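Local structure of 3-oxoacyl-(acyl-carrier protein) synthase II (Thermus thermophilus, 1J3N) at residues E113-S116 and R117-L120; P129-I132 and P133-A137; G198-A201 and V202-A205. The protein probably catalyses, as a homodimer, the condensation of an acyl group with malonyl-(acyl-carrier protein) in fatty acid elongation. All blocks are in the same frame, centred on the assembly; numbering follows the deposited sequence.

Interaction 1. Residues E113-S116 and R117-L120; sequences EAQS and RVFL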
loop_
_atom_site.group_PDB
_atom_site.type_symbol
_atom_site.label_atom_id
_atom_site.label_comp_id
_atom_site.label_asym_id
_atom_site.label_seq_id
_atom_site.Cartn_x
_atom_site.Cartn_y
_atom_site.Cartn_z
ATOM N N GLU A 113 -11.873 -16.608 1.045
ATOM C CA GLU A 113 -12.501 -17.874 0.656
ATOM C C GLU A 113 -13.649 -18.239 1.585
ATOM O O GLU A 113 -14.703 -18.680 1.132
ATOM C CB GLU A 113 -11.475 -19.010 0.657
ATOM C CG GLU A 113 -10.360 -18.839 -0.369
ATOM C CD GLU A 113 -9.509 -20.086 -0.518
ATOM O OE1 GLU A 113 -8.519 -20.047 -1.280
ATOM O OE2 GLU A 113 -9.831 -21.107 0.125
ATOM N N ALA A 114 -13.442 -18.047 2.884
ATOM C CA ALA A 114 -14.462 -18.370 3.875
ATOM C C ALA A 114 -15.719 -17.514 3.720
ATOM O O ALA A 114 -16.827 -18.038 3.660
ATOM C CB ALA A 114 -13.890 -18.212 5.283
ATOM N N GLN A 115 -15.544 -16.199 3.639
ATOM C CA GLN A 115 -16.678 -15.297 3.507
ATOM C C GLN A 115 -17.332 -15.312 2.127
ATOM O O GLN A 115 -18.552 -15.182 2.018
ATOM C CB GLN A 115 -16.263 -13.873 3.897
ATOM C CG GLN A 115 -15.911 -13.743 5.375
ATOM C CD GLN A 115 -17.041 -14.203 6.285
ATOM O OE1 GLN A 115 -18.186 -13.776 6.134
ATOM N NE2 GLN A 115 -16.719 -15.072 7.244
ATOM N N SER A 116 -16.545 -15.466 1.071
ATOM C CA SER A 116 -17.140 -15.520 -0.258
ATOM C C SER A 116 -18.040 -16.756 -0.305
ATOM O O SER A 116 -19.039 -16.784 -1.025
ATOM C CB SER A 116 -16.056 -15.612 -1.339
ATOM O OG SER A 116 -15.448 -16.886 -1.342
ATOM N N ARG A 117 -17.692 -17.774 0.477
ATOM C CA ARG A 117 -18.487 -18.997 0.522
ATOM C C ARG A 117 -19.783 -18.720 1.277
ATOM O O ARG A 117 -20.845 -19.204 0.892
ATOM C CB ARG A 117 -17.714 -20.127 1.210
ATOM C CG ARG A 117 -18.479 -21.442 1.247
ATOM C CD ARG A 117 -17.631 -22.611 1.737
ATOM N NE ARG A 117 -16.527 -22.939 0.832
ATOM C CZ ARG A 117 -15.269 -22.532 0.991
ATOM N NH1 ARG A 117 -14.340 -22.888 0.112
ATOM N NH2 ARG A 117 -14.930 -21.778 2.032
ATOM N N VAL A 118 -19.687 -17.941 2.352
ATOM C CA VAL A 118 -20.862 -17.580 3.142
ATOM C C VAL A 118 -21.801 -16.787 2.241
ATOM O O VAL A 118 -23.003 -17.055 2.177
ATOM C CB VAL A 118 -20.488 -16.686 4.336
ATOM C CG1 VAL A 118 -21.746 -16.054 4.929
ATOM C CG2 VAL A 118 -19.762 -17.499 5.390
ATOM N N PHE A 119 -21.223 -15.800 1.561
ATOM C CA PHE A 119 -21.943 -14.931 0.640
ATOM C C PHE A 119 -22.766 -15.731 -0.372
ATOM O O PHE A 119 -23.902 -15.366 -0.684
ATOM C CB PHE A 119 -20.931 -14.025 -0.082
ATOM C CG PHE A 119 -21.506 -13.260 -1.237
ATOM C CD1 PHE A 119 -22.686 -12.541 -1.099
ATOM C CD2 PHE A 119 -20.855 -13.252 -2.467
ATOM C CE1 PHE A 119 -23.214 -11.828 -2.173
ATOM C CE2 PHE A 119 -21.368 -12.545 -3.542
ATOM C CZ PHE A 119 -22.553 -11.830 -3.399
ATOM N N LEU A 120 -22.193 -16.829 -0.864
ATOM C CA LEU A 120 -22.861 -17.681 -1.849
ATOM C C LEU A 120 -23.890 -18.664 -1.293
ATOM O O LEU A 120 -24.898 -18.939 -1.940
ATOM C CB LEU A 120 -21.817 -18.456 -2.656
ATOM C CG LEU A 120 -21.264 -17.767 -3.905
ATOM C CD1 LEU A 120 -20.920 -16.323 -3.603
ATOM C CD2 LEU A 120 -20.043 -18.530 -4.407
#
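Arg117 N hydrogen-bonds back to Glu113 O at 3.2 Å, and its N-H also makes a weak bond to Ala114 O. The donor stands above the plane of the Glu113 carbonyl. The side chain of Arg117 then turns back over the preceding turn. CG leaves anti to the backbone N (chi1 -178°), and a bend at chi3 brings NH2 to 3.2 Å from Glu113 O. The angle is too poor for a hydrogen bond. The opposite charges of this pair do not meet either: Arg117 NH1 is 4.8 Å from Glu113 OE2. The carboxylate is held elsewhere, with Glu113 OE1 bonded to Thr193 OG1 and Met195 N. Val118 N follows with a bond to Ala114 O, 3.1 Å long. The Val118 side chain runs alongside the Gln115 side chain. The branch that does the touching is CG2, at 4.1 Å from Gln115 OE1. That oxygen accepts a hydrogen bond from Ser128 N, which ties the helix to the loop beyond it. Phe119 N makes the straightest bond of the series, 2.8 Å to Gln115 O with an N-H...O angle of 173°. The ring of Phe119 leads away from the preceding turn and packs on Met195 of the second subunit. Leu120 N closes the series at 3.2 Å from Ser116 O. Leu120 CD1 also comes near this oxygen. Ser116 and Leu120 both pack on their own counterparts in the second subunit, and Arg117 packs on Leu120 of that subunit. Four successive i to i+4 backbone bonds define a regular alpha helix, here the middle of helix 109-122, whose Ser116 and Leu120 side meets its mate across the homodimer interface of this beta-ketoacyl synthase.

Interaction 2. Residues P129-I132 and P133-A137; sequences PFFI and PMMIA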
loop_
_atom_site.group_PDB
_atom_site.type_symbol
_atom_site.label_atom_id
_atom_site.label_comp_id
_atom_site.label_asym_id
_atom_site.label_seq_id
_atom_site.Cartn_x
_atom_site.Cartn_y
_atom_site.Cartn_z
ATOM N N PRO A 129 -19.503 -9.540 10.146
ATOM C CA PRO A 129 -19.213 -8.107 10.277
ATOM C C PRO A 129 -17.717 -7.891 10.499
ATOM O O PRO A 129 -17.247 -6.757 10.617
ATOM C CB PRO A 129 -20.057 -7.682 11.479
ATOM C CG PRO A 129 -20.129 -8.923 12.304
ATOM C CD PRO A 129 -20.346 -10.012 11.260
ATOM N N PHE A 130 -16.970 -8.991 10.548
ATOM C CA PHE A 130 -15.528 -8.917 10.722
ATOM C C PHE A 130 -14.818 -9.216 9.399
ATOM O O PHE A 130 -13.589 -9.276 9.347
ATOM C CB PHE A 130 -15.069 -9.908 11.797
ATOM C CG PHE A 130 -15.603 -9.601 13.165
ATOM C CD1 PHE A 130 -15.106 -8.523 13.895
ATOM C CD2 PHE A 130 -16.624 -10.370 13.713
ATOM C CE1 PHE A 130 -15.623 -8.212 15.155
ATOM C CE2 PHE A 130 -17.147 -10.070 14.969
ATOM C CZ PHE A 130 -16.645 -8.986 15.692
ATOM N N PHE A 131 -15.585 -9.410 8.333
ATOM C CA PHE A 131 -14.976 -9.701 7.037
ATOM C C PHE A 131 -14.009 -8.593 6.621
ATOM O O PHE A 131 -12.826 -8.845 6.416
ATOM C CB PHE A 131 -16.047 -9.884 5.957
ATOM C CG PHE A 131 -15.490 -9.947 4.560
ATOM C CD1 PHE A 131 -14.461 -10.833 4.244
ATOM C CD2 PHE A 131 -15.972 -9.105 3.567
ATOM C CE1 PHE A 131 -13.919 -10.872 2.961
ATOM C CE2 PHE A 131 -15.432 -9.142 2.275
ATOM C CZ PHE A 131 -14.406 -10.026 1.977
ATOM N N ILE A 132 -14.511 -7.366 6.512
ATOM C CA ILE A 132 -13.664 -6.242 6.107
ATOM C C ILE A 132 -12.420 -6.079 6.990
ATOM O O ILE A 132 -11.297 -6.057 6.486
ATOM C CB ILE A 132 -14.465 -4.905 6.088
ATOM C CG1 ILE A 132 -15.588 -4.983 5.050
ATOM C CG2 ILE A 132 -13.533 -3.731 5.771
ATOM C CD1 ILE A 132 -15.105 -5.352 3.661
ATOM N N PRO A 133 -12.605 -5.963 8.318
ATOM C CA PRO A 133 -11.482 -5.801 9.253
ATOM C C PRO A 133 -10.463 -6.943 9.215
ATOM O O PRO A 133 -9.290 -6.744 9.520
ATOM C CB PRO A 133 -12.170 -5.720 10.616
ATOM C CG PRO A 133 -13.508 -5.156 10.299
ATOM C CD PRO A 133 -13.892 -5.883 9.034
ATOM N N MET A 134 -10.907 -8.144 8.865
ATOM C CA MET A 134 -9.996 -9.281 8.823
ATOM C C MET A 134 -9.264 -9.433 7.492
ATOM O O MET A 134 -8.141 -9.925 7.454
ATOM C CB MET A 134 -10.751 -10.590 9.123
ATOM C CG MET A 134 -11.235 -10.752 10.564
ATOM S SD MET A 134 -12.098 -12.337 10.797
ATOM C CE MET A 134 -10.755 -13.512 10.537
ATOM N N MET A 135 -9.883 -8.993 6.400
ATOM C CA MET A 135 -9.256 -9.164 5.094
ATOM C C MET A 135 -8.423 -8.026 4.492
ATOM O O MET A 135 -7.475 -8.297 3.747
ATOM C CB MET A 135 -10.317 -9.613 4.075
ATOM C CG MET A 135 -11.189 -8.502 3.504
ATOM S SD MET A 135 -10.408 -7.658 2.107
ATOM C CE MET A 135 -11.742 -6.496 1.653
ATOM N N ILE A 136 -8.741 -6.770 4.802
ATOM C CA ILE A 136 -7.993 -5.663 4.203
ATOM C C ILE A 136 -6.522 -5.554 4.614
ATOM O O ILE A 136 -6.158 -5.776 5.765
ATOM C CB ILE A 136 -8.722 -4.305 4.410
ATOM C CG1 ILE A 136 -8.904 -3.993 5.891
ATOM C CG2 ILE A 136 -10.096 -4.358 3.741
ATOM C CD1 ILE A 136 -9.576 -2.649 6.132
ATOM N N ALA A 137 -5.689 -5.202 3.638
ATOM C CA ALA A 137 -4.235 -5.104 3.800
ATOM C C ALA A 137 -3.673 -4.283 4.945
ATOM O O ALA A 137 -2.668 -4.665 5.537
ATOM C CB ALA A 137 -3.601 -4.620 2.478
#
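Met135 N bonds to Phe131 O at 2.9 Å, and Ile136 N to Ile132 O at 3.1 Å. Both donors approach nearly in line with the carbonyl bond, and the second N-H is the straighter at 169°. Met134 N reaches back to the carbonyl of Phe130, a loop residue just before the helix, with Phe130 O at 3.0 Å. Weak i to i+3 bonds accompany these, from Met134 N to Phe131 O and from Met135 N to Ile132 O. Together they make the short helix 131-135, which Ile136 ends by leaving helical angles. Pro133 fits its first turn, where a missing N-H costs little. Met135 CG lies over one face of the Phe131 ring, 4.0 Å from the centroid, in a CH-pi contact. A chi1 of 81° swings CG back toward the preceding turn and so places it over that ring. The sulfur of Met135 sits obliquely to the same ring, a Met-aromatic contact. The Phe131 ring also meets Trp112 edge-to-face. Met135 CE touches Ile132 CD1 at 4.1 Å, their side chains running alongside each other. Ile132 CG2 meets Ile136 CG2 at 4.0 Å. Replacing Ile136 with alanine removes CG2 and the longer branch, which is likely to leave Ile132 CG2 without this partner and open a gap beside it. Phe131 also packs on Met195 of the second subunit.

Interaction 3. Residues G198-A201 and V202-A205; sequences GAFA and VMRA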
loop_
_atom_site.group_PDB
_atom_site.type_symbol
_atom_site.label_atom_id
_atom_site.label_comp_id
_atom_site.label_asym_id
_atom_site.label_seq_id
_atom_site.Cartn_x
_atom_site.Cartn_y
_atom_site.Cartn_z
ATOM N N GLY A 198 -4.174 -22.202 -6.809
ATOM C CA GLY A 198 -4.883 -22.561 -8.024
ATOM C C GLY A 198 -4.700 -21.474 -9.069
ATOM O O GLY A 198 -4.405 -21.753 -10.232
ATOM N N ALA A 199 -4.867 -20.226 -8.643
ATOM C CA ALA A 199 -4.726 -19.068 -9.521
ATOM C C ALA A 199 -3.325 -18.947 -10.126
ATOM O O ALA A 199 -3.177 -18.697 -11.324
ATOM C CB ALA A 199 -5.075 -17.804 -8.754
ATOM N N PHE A 200 -2.298 -19.110 -9.295
ATOM C CA PHE A 200 -0.920 -19.024 -9.769
ATOM C C PHE A 200 -0.579 -20.240 -10.628
ATOM O O PHE A 200 0.307 -20.177 -11.480
ATOM C CB PHE A 200 0.051 -18.931 -8.584
ATOM C CG PHE A 200 0.172 -17.549 -8.005
ATOM C CD1 PHE A 200 0.876 -16.555 -8.683
ATOM C CD2 PHE A 200 -0.413 -17.238 -6.782
ATOM C CE1 PHE A 200 0.999 -15.270 -8.150
ATOM C CE2 PHE A 200 -0.299 -15.954 -6.239
ATOM C CZ PHE A 200 0.410 -14.971 -6.925
ATOM N N ALA A 201 -1.287 -21.346 -10.402
ATOM C CA ALA A 201 -1.071 -22.563 -11.172
ATOM C C ALA A 201 -1.663 -22.416 -12.570
ATOM O O ALA A 201 -1.023 -22.775 -13.562
ATOM C CB ALA A 201 -1.698 -23.755 -10.462
ATOM N N VAL A 202 -2.886 -21.902 -12.661
ATOM C CA VAL A 202 -3.498 -21.716 -13.974
ATOM C C VAL A 202 -2.705 -20.682 -14.780
ATOM O O VAL A 202 -2.781 -20.654 -16.006
ATOM C CB VAL A 202 -4.969 -21.259 -13.873
ATOM C CG1 VAL A 202 -5.795 -22.333 -13.186
ATOM C CG2 VAL A 202 -5.061 -19.939 -13.112
ATOM N N MET A 203 -1.952 -19.836 -14.078
ATOM C CA MET A 203 -1.115 -18.815 -14.710
ATOM C C MET A 203 0.215 -19.418 -15.156
ATOM O O MET A 203 1.016 -18.752 -15.809
ATOM C CB MET A 203 -0.802 -17.690 -13.734
ATOM C CG MET A 203 -1.907 -16.699 -13.487
ATOM S SD MET A 203 -1.261 -15.390 -12.424
ATOM C CE MET A 203 -0.506 -14.339 -13.616
ATOM N N ARG A 204 0.455 -20.667 -14.766
ATOM C CA ARG A 204 1.687 -21.374 -15.112
ATOM C C ARG A 204 2.929 -20.706 -14.524
ATOM O O ARG A 204 4.017 -20.799 -15.086
ATOM C CB ARG A 204 1.830 -21.477 -16.637
ATOM C CG ARG A 204 0.804 -22.387 -17.309
ATOM C CD ARG A 204 0.911 -23.813 -16.785
ATOM N NE ARG A 204 0.139 -24.771 -17.579
ATOM C CZ ARG A 204 -1.187 -24.776 -17.682
ATOM N NH1 ARG A 204 -1.913 -23.868 -17.043
ATOM N NH2 ARG A 204 -1.791 -25.699 -18.423
ATOM N N ALA A 205 2.769 -20.051 -13.381
ATOM C CA ALA A 205 3.887 -19.361 -12.748
ATOM C C ALA A 205 4.589 -20.206 -11.695
ATOM O O ALA A 205 5.652 -19.833 -11.211
ATOM C CB ALA A 205 3.402 -18.061 -12.119
#
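Phe200 O and Ala201 O accept the two backbone bonds that close the C-terminal end of helix 194-202 in a Schellman motif. Ala205 N reaches Phe200 O at 3.1 Å. Arg204 N reaches Ala201 O at 2.8 Å, but from well above the plane of that carbonyl. The positive phi of Arg204, 63°, turns the chain back so that both N-H groups face the last turn. Just before this the helix is still regular, with Val202 N bonded to Gly198 O at 2.9 Å. The Val202 CG1 methyl sits against the same carbonyl oxygen, 3.3 Å from Gly198 O. A bond from Met203 N to Ala199 O is weak and doubtful, because the place of that oxygen is less sure. Ala205 is also joined by backbone hydrogen bonding to Phe227, which ties the loop after the helix to another part of the chain. Phe200 packs on Leu206 and Met229 of its own chain, and on Ile132 of the second subunit. Met203 packs on Pro133 of the second subunit, so the end of the helix lies in the dimer interface. Met203 and Phe200 make a Met-aromatic contact. With chi1 at -77° and chi2 extended (-175°), Met203 holds its SD oblique to the Phe200 ring, 5.3 Å from the centroid and 4.5 Å from Phe200 CD1.

Overall arrangement
Interactions 1 and 2 lie on helices 109-122 and 131-135, which follow each other in the chain. Their centres are 13 Å apart. They touch where Gln115 CG meets Phe131 CD1 at 3.4 Å. Interaction 3 ends helix 194-202 and stands apart within the chain, its nearest atoms about 7 Å from interaction 1 and about 14 Å from interaction 2. The dimer brings 2 and 3 together: helix 131-135 of one subunit packs on the end of helix 194-202 of the other. All three contacts touch the second subunit. Bound citrate, probably from the crystallisation liquor, lies about 3 Å from the Val118 side chain and about 4 Å from that of Pro129.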